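Local structure of ABC transporter, periplasmic substrate-binding protein (Thermotoga maritima, 2HPG) at residues I59-M64 with V68-D73; A75-Y80 with I130-F135; A235-S240 with K247-E252. The protein probably binds a solute in the periplasm and hands it to a tripartite ATP-independent (TRAP) membrane transporter. One frame throughout, in Å; residues are numbered along the deposited sequence. Where two conformers were deposited one is given.

Contact 1. Residues I59-M64 with V68-D73; sequences IEQIRM and VGWNTD
Ile62 overlaps the pyrrole edge of Trp70. Ile62 CG1 lies near the indole plane, 3.8 Å from Trp70 CD1, and the two side chains run alongside in opposing senses. CG1 is put at this edge by standing anti to the carbonyl carbon of Ile62 (chi1 -62°). The further turn about CB-CG1 carries Ile62 CD1 to 3.4 Å from Val68 O. Ile62 CD1 also lies 4.1 Å from Val68 CG1. Val68 works within its own strand too, where Val68 CG2 lies 3.5 Å above one face of the Trp70 ring, nearer its border than its middle. The unit is a helix, 59-64, that turns back through a short loop into strand 68-73. The two short axes run at 144°, closer to antiparallel than to parallel. The strand belongs to the mixed sheet of this solute-binding fold, between strands 9-14 and 218-234, and Ile62 also rests on Ile232 of the latter. Gln61 meets the benzene end of the indole. Its amide stands nearly upright to the ring, with planes 83° apart, and Gln61 NE2 comes to the ring edge 3.7 Å from Trp70 CZ2. No hydrogen bond crosses here. Gln61 CB packs against Val68 CG1 at 4.0 Å.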
loop_
_atom_site.group_PDB
_atom_site.type_symbol
_atom_site.label_atom_id
_atom_site.label_comp_id
_atom_site.label_asym_id
_atom_site.label_seq_id
_atom_site.Cartn_x
_atom_site.Cartn_y
_atom_site.Cartn_z
ATOM N N ILE A 59 8.482 10.398 -9.505
ATOM C CA ILE A 59 9.583 10.770 -8.615
ATOM C C ILE A 59 10.391 11.923 -9.190
ATOM O O ILE A 59 10.830 12.797 -8.455
ATOM C CB ILE A 59 10.527 9.559 -8.330
ATOM C CG1 ILE A 59 9.757 8.431 -7.632
ATOM C CG2 ILE A 59 11.749 9.983 -7.494
ATOM C CD1 ILE A 59 9.022 8.864 -6.377
ATOM N N GLU A 60 10.582 11.929 -10.505
ATOM C CA GLU A 60 11.367 12.978 -11.150
ATOM C C GLU A 60 10.710 14.361 -10.968
ATOM O O GLU A 60 11.403 15.363 -10.850
ATOM C CB GLU A 60 11.614 12.641 -12.632
ATOM C CG GLU A 60 12.782 13.411 -13.303
ATOM C CD GLU A 60 14.172 13.159 -12.666
ATOM O OE1 GLU A 60 14.539 13.882 -11.703
ATOM O OE2 GLU A 60 14.913 12.264 -13.151
ATOM N N GLN A 61 9.380 14.395 -10.906
ATOM C CA GLN A 61 8.637 15.622 -10.619
ATOM C C GLN A 61 8.875 16.102 -9.190
ATOM O O GLN A 61 9.135 17.280 -8.958
ATOM C CB GLN A 61 7.142 15.391 -10.832
ATOM C CG GLN A 61 6.792 15.056 -12.259
ATOM C CD GLN A 61 5.356 14.636 -12.452
ATOM O OE1 GLN A 61 5.090 13.530 -12.919
ATOM N NE2 GLN A 61 4.421 15.517 -12.114
ATOM N N ILE A 62 8.776 15.169 -8.243
ATOM C CA ILE A 62 9.116 15.411 -6.827
ATOM C C ILE A 62 10.551 15.963 -6.676
ATOM O O ILE A 62 10.772 16.922 -5.948
ATOM C CB ILE A 62 8.968 14.098 -5.978
ATOM C CG1 ILE A 62 7.512 13.588 -5.983
ATOM C CG2 ILE A 62 9.479 14.298 -4.557
ATOM C CD1 ILE A 62 6.560 14.400 -5.169
ATOM N N ARG A 63 11.505 15.335 -7.366
ATOM C CA ARG A 63 12.909 15.785 -7.375
ATOM C C ARG A 63 13.034 17.191 -7.987
ATOM O O ARG A 63 13.794 18.028 -7.493
ATOM C CB ARG A 63 13.796 14.786 -8.148
ATOM C CG ARG A 63 15.117 14.427 -7.463
ATOM C CD ARG A 63 16.176 15.511 -7.598
ATOM N NE ARG A 63 17.301 15.299 -6.681
ATOM C CZ ARG A 63 17.404 15.811 -5.453
ATOM N NH1 ARG A 63 16.450 16.587 -4.942
ATOM N NH2 ARG A 63 18.477 15.544 -4.723
HETATM N N MSE A 64 12.272 17.435 -9.053
HETATM C CA MSE A 64 12.256 18.723 -9.751
HETATM C C MSE A 64 11.668 19.881 -8.915
HETATM O O MSE A 64 11.812 21.049 -9.289
HETATM C CB MSE A 64 11.487 18.587 -11.080
HETATM C CG MSE A 64 12.272 17.898 -12.203
HETATM SE SE MSE A 64 11.168 17.042 -13.609
HETATM C CE MSE A 64 12.645 16.482 -14.778
ATOM N N VAL A 68 3.572 19.031 -6.367
ATOM C CA VAL A 68 2.860 17.798 -6.635
ATOM C C VAL A 68 3.124 16.763 -5.530
ATOM O O VAL A 68 4.168 16.782 -4.875
ATOM C CB VAL A 68 3.246 17.237 -8.026
ATOM C CG1 VAL A 68 4.639 16.648 -7.996
ATOM C CG2 VAL A 68 2.239 16.193 -8.470
ATOM N N GLY A 69 2.148 15.881 -5.320
ATOM C CA GLY A 69 2.298 14.768 -4.408
ATOM C C GLY A 69 1.745 13.500 -4.994
ATOM O O GLY A 69 0.999 13.538 -5.981
ATOM N N TRP A 70 2.119 12.367 -4.402
ATOM C CA TRP A 70 1.619 11.079 -4.856
ATOM C C TRP A 70 1.359 10.129 -3.700
ATOM O O TRP A 70 2.099 10.098 -2.699
ATOM C CB TRP A 70 2.599 10.402 -5.826
ATOM C CG TRP A 70 3.025 11.264 -6.940
ATOM C CD1 TRP A 70 4.189 11.980 -7.032
ATOM C CD2 TRP A 70 2.296 11.524 -8.145
ATOM N NE1 TRP A 70 4.220 12.681 -8.216
ATOM C CE2 TRP A 70 3.069 12.418 -8.918
ATOM C CE3 TRP A 70 1.060 11.104 -8.636
ATOM C CZ2 TRP A 70 2.650 12.879 -10.169
ATOM C CZ3 TRP A 70 0.638 11.567 -9.884
ATOM C CH2 TRP A 70 1.430 12.446 -10.631
ATOM N N ASN A 71 0.295 9.353 -3.872
ATOM C CA ASN A 71 0.016 8.167 -3.092
ATOM C C ASN A 71 0.839 7.054 -3.704
ATOM O O ASN A 71 0.489 6.554 -4.768
ATOM C CB ASN A 71 -1.482 7.855 -3.190
ATOM C CG ASN A 71 -1.866 6.505 -2.583
ATOM O OD1 ASN A 71 -1.651 6.269 -1.404
ATOM N ND2 ASN A 71 -2.506 5.647 -3.384
ATOM N N THR A 72 1.944 6.681 -3.069
ATOM C CA THR A 72 2.805 5.625 -3.619
ATOM C C THR A 72 3.016 4.533 -2.551
ATOM O O THR A 72 2.168 4.360 -1.685
ATOM C CB THR A 72 4.122 6.235 -4.137
ATOM O OG1 THR A 72 4.906 5.230 -4.789
ATOM C CG2 THR A 72 4.906 6.863 -3.016
ATOM N N ASP A 73 4.119 3.781 -2.615
ATOM C CA ASP A 73 4.408 2.779 -1.585
ATOM C C ASP A 73 5.912 2.542 -1.412
ATOM O O ASP A 73 6.715 3.115 -2.152
ATOM C CB ASP A 73 3.674 1.488 -1.902
ATOM C CG ASP A 73 4.091 0.886 -3.219
ATOM O OD1 ASP A 73 5.269 1.018 -3.623
ATOM O OD2 ASP A 73 3.229 0.247 -3.837
#

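Contact 2. Residues A75-Y80 with I130-F135; sequences ARLGMY and IKVLSF
Leu77 reaches from the short helix 74-77 to strand 130-146, and its two methyls make the contact. The CB points toward the strand. CG stands anti to the carbonyl carbon (chi1 -60°), and the fork beyond it splits the two methyls between two strand residues. Leu77 CD2 goes to Ile130 and lies 4.2 Å from Ile130 CD1, methyl against methyl. Leu77 CD1 goes to Val132 and lies 4.3 Å from Val132 CG2. Ile130 and Val132 are two apart in the strand, so both present their side chains on the same side of it, and the leucine fork bridges them. The touch is light and wholly apolar, with no hydrogen bond across. The backbones stay well apart, the nearest CA atoms being those of Leu77 and Ile130 at 8.9 Å. Such a helix-on-sheet layer suits the alpha/beta architecture of periplasmic solute-binding proteins. Strand 130-146 pairs antiparallel with strand 218-234 in the mixed sheet, and Leu133 and Ser134 both face Glu231 of that partner in a classic beta bulge. Phe230 and Ile84 add packing round Leu77, while Leu121 and Leu124 of helix 115-128 pack on Val132. Two i to i+3 backbone bonds wind residues 76-80: Met79 N, of a selenomethionine, to Arg76 O at 2.8 Å, and Tyr80 N to Leu77 O at 2.9 Å. The Tyr80 ring meets that of Phe128 edge-to-face.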
loop_
_atom_site.group_PDB
_atom_site.type_symbol
_atom_site.label_atom_id
_atom_site.label_comp_id
_atom_site.label_asym_id
_atom_site.label_seq_id
_atom_site.Cartn_x
_atom_site.Cartn_y
_atom_site.Cartn_z
ATOM N N ALA A 75 7.586 -0.114 -1.960
ATOM C CA ALA A 75 8.136 -0.871 -3.059
ATOM C C ALA A 75 8.712 0.099 -4.101
ATOM O O ALA A 75 9.665 -0.229 -4.804
ATOM C CB ALA A 75 7.077 -1.784 -3.674
ATOM N N ARG A 76 8.118 1.287 -4.196
ATOM C CA ARG A 76 8.646 2.361 -5.044
ATOM C C ARG A 76 9.784 3.104 -4.332
ATOM O O ARG A 76 10.901 3.183 -4.839
ATOM C CB ARG A 76 7.505 3.321 -5.429
ATOM C CG ARG A 76 7.923 4.665 -6.039
ATOM C CD ARG A 76 8.106 4.587 -7.529
ATOM N NE ARG A 76 6.810 4.540 -8.215
ATOM C CZ ARG A 76 6.626 4.801 -9.510
ATOM N NH1 ARG A 76 7.652 5.155 -10.281
ATOM N NH2 ARG A 76 5.401 4.726 -10.036
ATOM N N LEU A 77 9.517 3.624 -3.143
ATOM C CA LEU A 77 10.537 4.380 -2.413
ATOM C C LEU A 77 11.781 3.544 -2.120
ATOM O O LEU A 77 12.879 4.075 -2.006
ATOM C CB LEU A 77 9.970 4.917 -1.109
ATOM C CG LEU A 77 8.780 5.851 -1.295
ATOM C CD1 LEU A 77 8.314 6.385 0.049
ATOM C CD2 LEU A 77 9.152 6.979 -2.246
ATOM N N GLY A 78 11.596 2.235 -1.989
ATOM C CA GLY A 78 12.690 1.309 -1.767
ATOM C C GLY A 78 13.628 1.198 -2.953
ATOM O O GLY A 78 14.688 0.576 -2.838
HETATM N N MSE A 79 13.248 1.758 -4.103
HETATM C CA MSE A 79 14.149 1.875 -5.248
HETATM C C MSE A 79 15.227 2.911 -4.977
HETATM O O MSE A 79 16.274 2.883 -5.584
HETATM C CB MSE A 79 13.401 2.319 -6.502
HETATM C CG MSE A 79 12.422 1.321 -7.073
HETATM SE SE MSE A 79 11.641 2.000 -8.749
HETATM C CE MSE A 79 10.854 0.287 -9.321
ATOM N N TYR A 80 14.946 3.843 -4.069
ATOM C CA TYR A 80 15.825 4.972 -3.788
ATOM C C TYR A 80 16.636 4.754 -2.525
ATOM O O TYR A 80 17.865 4.666 -2.607
ATOM C CB TYR A 80 15.005 6.263 -3.743
ATOM C CG TYR A 80 14.294 6.436 -5.054
ATOM C CD1 TYR A 80 14.951 6.974 -6.157
ATOM C CD2 TYR A 80 13.002 5.969 -5.224
ATOM C CE1 TYR A 80 14.324 7.084 -7.369
ATOM C CE2 TYR A 80 12.374 6.063 -6.430
ATOM C CZ TYR A 80 13.031 6.621 -7.501
ATOM O OH TYR A 80 12.369 6.728 -8.695
ATOM N N ILE A 130 12.538 13.793 -1.602
ATOM C CA ILE A 130 11.219 13.212 -1.318
ATOM C C ILE A 130 10.857 13.426 0.143
ATOM O O ILE A 130 11.569 12.977 1.028
ATOM C CB ILE A 130 11.195 11.699 -1.591
ATOM C CG1 ILE A 130 11.496 11.411 -3.065
ATOM C CG2 ILE A 130 9.831 11.089 -1.183
ATOM C CD1 ILE A 130 11.907 9.965 -3.334
ATOM N N LYS A 131 9.748 14.110 0.381
ATOM C CA LYS A 131 9.205 14.279 1.714
ATOM C C LYS A 131 8.020 13.313 1.895
ATOM O O LYS A 131 7.037 13.374 1.142
ATOM C CB LYS A 131 8.748 15.729 1.905
ATOM C CG LYS A 131 7.945 16.034 3.159
ATOM C CD LYS A 131 8.773 15.814 4.411
ATOM C CE LYS A 131 7.941 15.990 5.651
ATOM N NZ LYS A 131 8.763 15.804 6.876
ATOM N N VAL A 132 8.122 12.427 2.883
ATOM C CA VAL A 132 6.996 11.583 3.300
ATOM C C VAL A 132 6.097 12.359 4.275
ATOM O O VAL A 132 6.540 12.742 5.355
ATOM C CB VAL A 132 7.523 10.259 3.939
ATOM C CG1 VAL A 132 6.384 9.367 4.428
ATOM C CG2 VAL A 132 8.388 9.505 2.952
ATOM N N LEU A 133 4.855 12.633 3.888
ATOM C CA LEU A 133 3.921 13.308 4.776
ATOM C C LEU A 133 3.241 12.316 5.719
ATOM O O LEU A 133 2.825 12.674 6.834
ATOM C CB LEU A 133 2.831 14.014 3.974
ATOM C CG LEU A 133 3.188 15.240 3.149
ATOM C CD1 LEU A 133 1.954 15.628 2.367
ATOM C CD2 LEU A 133 3.625 16.385 4.045
ATOM N N SER A 134 3.088 11.081 5.246
ATOM C CA SER A 134 2.420 10.048 6.021
ATOM C C SER A 134 2.571 8.665 5.405
ATOM O O SER A 134 2.681 8.535 4.177
ATOM C CB SER A 134 0.932 10.379 6.167
ATOM O OG SER A 134 0.275 9.394 6.950
ATOM N N PHE A 135 2.587 7.645 6.269
ATOM C CA PHE A 135 2.377 6.260 5.835
ATOM C C PHE A 135 1.316 5.518 6.659
ATOM O O PHE A 135 1.346 4.298 6.739
ATOM C CB PHE A 135 3.705 5.472 5.757
ATOM C CG PHE A 135 4.460 5.370 7.068
ATOM C CD1 PHE A 135 4.170 4.350 7.990
ATOM C CD2 PHE A 135 5.499 6.259 7.358
ATOM C CE1 PHE A 135 4.868 4.244 9.179
ATOM C CE2 PHE A 135 6.213 6.169 8.569
ATOM C CZ PHE A 135 5.895 5.157 9.481
#

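Contact 3. Residues A235-S240 with K247-E252; sequences ADWFNS and KIIEEE
This is a partly buried helix-helix contact, made at a bend where the short helix 235-240 leads through a brief connection into the long helix 243-278. Helix 235-240 directly follows strand 218-234 of the mixed sheet in this solute-binding fold. The short axes are 11.7 Å apart at their closest and run at 117°, so large side chains must span the distance. Phe238 does most of this. Its CG is anti to the backbone N (chi1 -169°), and the ring reaches out to the second helix. Ile249 CB sits at the ring edge, 4.3 Å from Phe238 CE1. The side chains of Glu250 and Phe238 lie at about a right angle, with Glu250 CG 3.7 Å from Phe238 CZ. The carboxylate plane is turned 58° from the ring. The extended chain of Glu250 carries OE2 on to a salt bridge with Lys131 of strand 130-146. With an alanine in place of Glu250, Lys131 would probably lose this charged mate and Phe238 CZ its packing partner. Leu133 of the same strand packs against Phe238, Ile249 and Glu250. Trp237 adds a lighter touch, with Trp237 CH2 4.3 Å from Ile249 CD1. Within the short helix segment, Ser240 OG donates to Trp237 O at 2.7 Å, in the carbonyl plane and on a lone pair.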
loop_
_atom_site.group_PDB
_atom_site.type_symbol
_atom_site.label_atom_id
_atom_site.label_comp_id
_atom_site.label_asym_id
_atom_site.label_seq_id
_atom_site.Cartn_x
_atom_site.Cartn_y
_atom_site.Cartn_z
ATOM N N ALA A 235 10.188 17.813 -1.251
ATOM C CA ALA A 235 10.804 18.388 -0.047
ATOM C C ALA A 235 11.015 19.894 -0.217
ATOM O O ALA A 235 10.764 20.666 0.720
ATOM C CB ALA A 235 12.119 17.691 0.263
ATOM N N ASP A 236 11.450 20.307 -1.413
ATOM C CA ASP A 236 11.667 21.731 -1.734
ATOM C C ASP A 236 10.397 22.548 -1.589
ATOM O O ASP A 236 10.412 23.591 -0.964
ATOM C CB ASP A 236 12.198 21.912 -3.155
ATOM C CG ASP A 236 13.643 21.475 -3.303
ATOM O OD1 ASP A 236 14.405 21.495 -2.302
ATOM O OD2 ASP A 236 14.015 21.104 -4.438
ATOM N N TRP A 237 9.300 22.066 -2.163
ATOM C CA TRP A 237 8.007 22.714 -2.001
ATOM C C TRP A 237 7.520 22.725 -0.551
ATOM O O TRP A 237 7.081 23.752 -0.038
ATOM C CB TRP A 237 6.944 22.016 -2.862
ATOM C CG TRP A 237 5.613 22.643 -2.705
ATOM C CD1 TRP A 237 5.186 23.782 -3.301
ATOM C CD2 TRP A 237 4.536 22.201 -1.859
ATOM N NE1 TRP A 237 3.906 24.082 -2.890
ATOM C CE2 TRP A 237 3.485 23.124 -2.010
ATOM C CE3 TRP A 237 4.366 21.122 -0.985
ATOM C CZ2 TRP A 237 2.271 22.999 -1.333
ATOM C CZ3 TRP A 237 3.156 21.000 -0.304
ATOM C CH2 TRP A 237 2.127 21.936 -0.483
ATOM N N PHE A 238 7.541 21.567 0.098
ATOM C CA PHE A 238 7.070 21.481 1.477
ATOM C C PHE A 238 7.819 22.489 2.352
ATOM O O PHE A 238 7.203 23.237 3.107
ATOM C CB PHE A 238 7.255 20.064 2.026
ATOM C CG PHE A 238 6.568 19.831 3.333
ATOM C CD1 PHE A 238 5.181 19.841 3.406
ATOM C CD2 PHE A 238 7.301 19.605 4.494
ATOM C CE1 PHE A 238 4.531 19.621 4.618
ATOM C CE2 PHE A 238 6.662 19.383 5.712
ATOM C CZ PHE A 238 5.280 19.391 5.773
ATOM N N ASN A 239 9.143 22.511 2.209
ATOM C CA ASN A 239 10.019 23.416 2.970
ATOM C C ASN A 239 9.784 24.902 2.658
ATOM O O ASN A 239 10.076 25.765 3.483
ATOM C CB ASN A 239 11.497 23.069 2.718
ATOM C CG ASN A 239 11.907 21.714 3.309
ATOM O OD1 ASN A 239 11.215 21.145 4.153
ATOM N ND2 ASN A 239 13.051 21.200 2.861
ATOM N N SER A 240 9.240 25.194 1.479
ATOM C CA SER A 240 8.886 26.563 1.106
ATOM C C SER A 240 7.671 27.083 1.866
ATOM O O SER A 240 7.400 28.285 1.858
ATOM C CB SER A 240 8.601 26.649 -0.392
ATOM O OG SER A 240 7.235 26.360 -0.676
ATOM N N LYS A 247 3.021 21.629 9.498
ATOM C CA LYS A 247 2.471 20.793 10.562
ATOM C C LYS A 247 1.017 20.442 10.336
ATOM O O LYS A 247 0.632 19.305 10.576
ATOM C CB LYS A 247 2.632 21.450 11.946
ATOM C CG LYS A 247 4.008 21.254 12.558
ATOM C CD LYS A 247 4.030 21.600 14.050
ATOM C CE LYS A 247 5.465 21.652 14.581
ATOM N NZ LYS A 247 5.525 21.650 16.093
ATOM N N ILE A 248 0.212 21.412 9.905
ATOM C CA ILE A 248 -1.182 21.160 9.563
ATOM C C ILE A 248 -1.320 20.098 8.465
ATOM O O ILE A 248 -2.160 19.200 8.554
ATOM C CB ILE A 248 -1.882 22.430 9.079
ATOM C CG1 ILE A 248 -2.057 23.422 10.242
ATOM C CG2 ILE A 248 -3.264 22.097 8.475
ATOM C CD1 ILE A 248 -2.183 24.863 9.806
ATOM N N ILE A 249 -0.514 20.210 7.422
ATOM C CA ILE A 249 -0.618 19.275 6.303
ATOM C C ILE A 249 -0.324 17.837 6.742
ATOM O O ILE A 249 -1.109 16.924 6.441
ATOM C CB ILE A 249 0.302 19.661 5.130
ATOM C CG1 ILE A 249 -0.164 20.963 4.492
ATOM C CG2 ILE A 249 0.271 18.595 4.067
ATOM C CD1 ILE A 249 0.877 21.597 3.573
ATOM N N GLU A 250 0.795 17.634 7.442
ATOM C CA GLU A 250 1.185 16.307 7.927
ATOM C C GLU A 250 0.237 15.720 8.953
ATOM O O GLU A 250 -0.048 14.530 8.912
ATOM C CB GLU A 250 2.553 16.357 8.586
ATOM C CG GLU A 250 3.689 16.620 7.672
ATOM C CD GLU A 250 5.003 16.754 8.426
ATOM O OE1 GLU A 250 5.099 17.629 9.317
ATOM O OE2 GLU A 250 5.948 15.986 8.128
ATOM N N GLU A 251 -0.195 16.544 9.910
ATOM C CA GLU A 251 -1.096 16.101 10.992
ATOM C C GLU A 251 -2.472 15.748 10.475
ATOM O O GLU A 251 -3.071 14.772 10.905
ATOM C CB GLU A 251 -1.260 17.197 12.062
ATOM C CG GLU A 251 -0.032 17.388 12.938
ATOM C CD GLU A 251 -0.214 18.476 13.984
ATOM O OE1 GLU A 251 -1.271 19.152 13.993
ATOM O OE2 GLU A 251 0.715 18.649 14.797
ATOM N N GLU A 252 -2.992 16.564 9.573
ATOM C CA GLU A 252 -4.292 16.293 9.008
ATOM C C GLU A 252 -4.328 15.039 8.147
ATOM O O GLU A 252 -5.374 14.383 8.040
ATOM C CB GLU A 252 -4.766 17.478 8.191
ATOM C CG GLU A 252 -5.177 18.628 9.052
ATOM C CD GLU A 252 -6.240 18.238 10.039
ATOM O OE1 GLU A 252 -7.175 17.496 9.648
ATOM O OE2 GLU A 252 -6.125 18.666 11.213
#

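How the contacts relate
Contacts 1 and 2 are buried and share one apolar region. Strand 68-73 runs straight into helix 74-77, and both contacts reach the same sheet. They touch through Ile62 CG2 and Ile130 CG1, 3.8 Å apart. Contact 3 lies farther out and is only partly buried: its centre is about 21 Å from the chain centre, those of contacts 1 and 2 about 15 and 11 Å. It joins two helices, whereas the others set a helix against a strand. Contact 2 is purely aliphatic, contact 1 adds an indole and an amide, and contact 3 combines two aromatic rings with a carboxylate. Strand 130-135 ties contacts 2 and 3 together through Lys131 and Leu133. Contacts 1 and 3 do not touch.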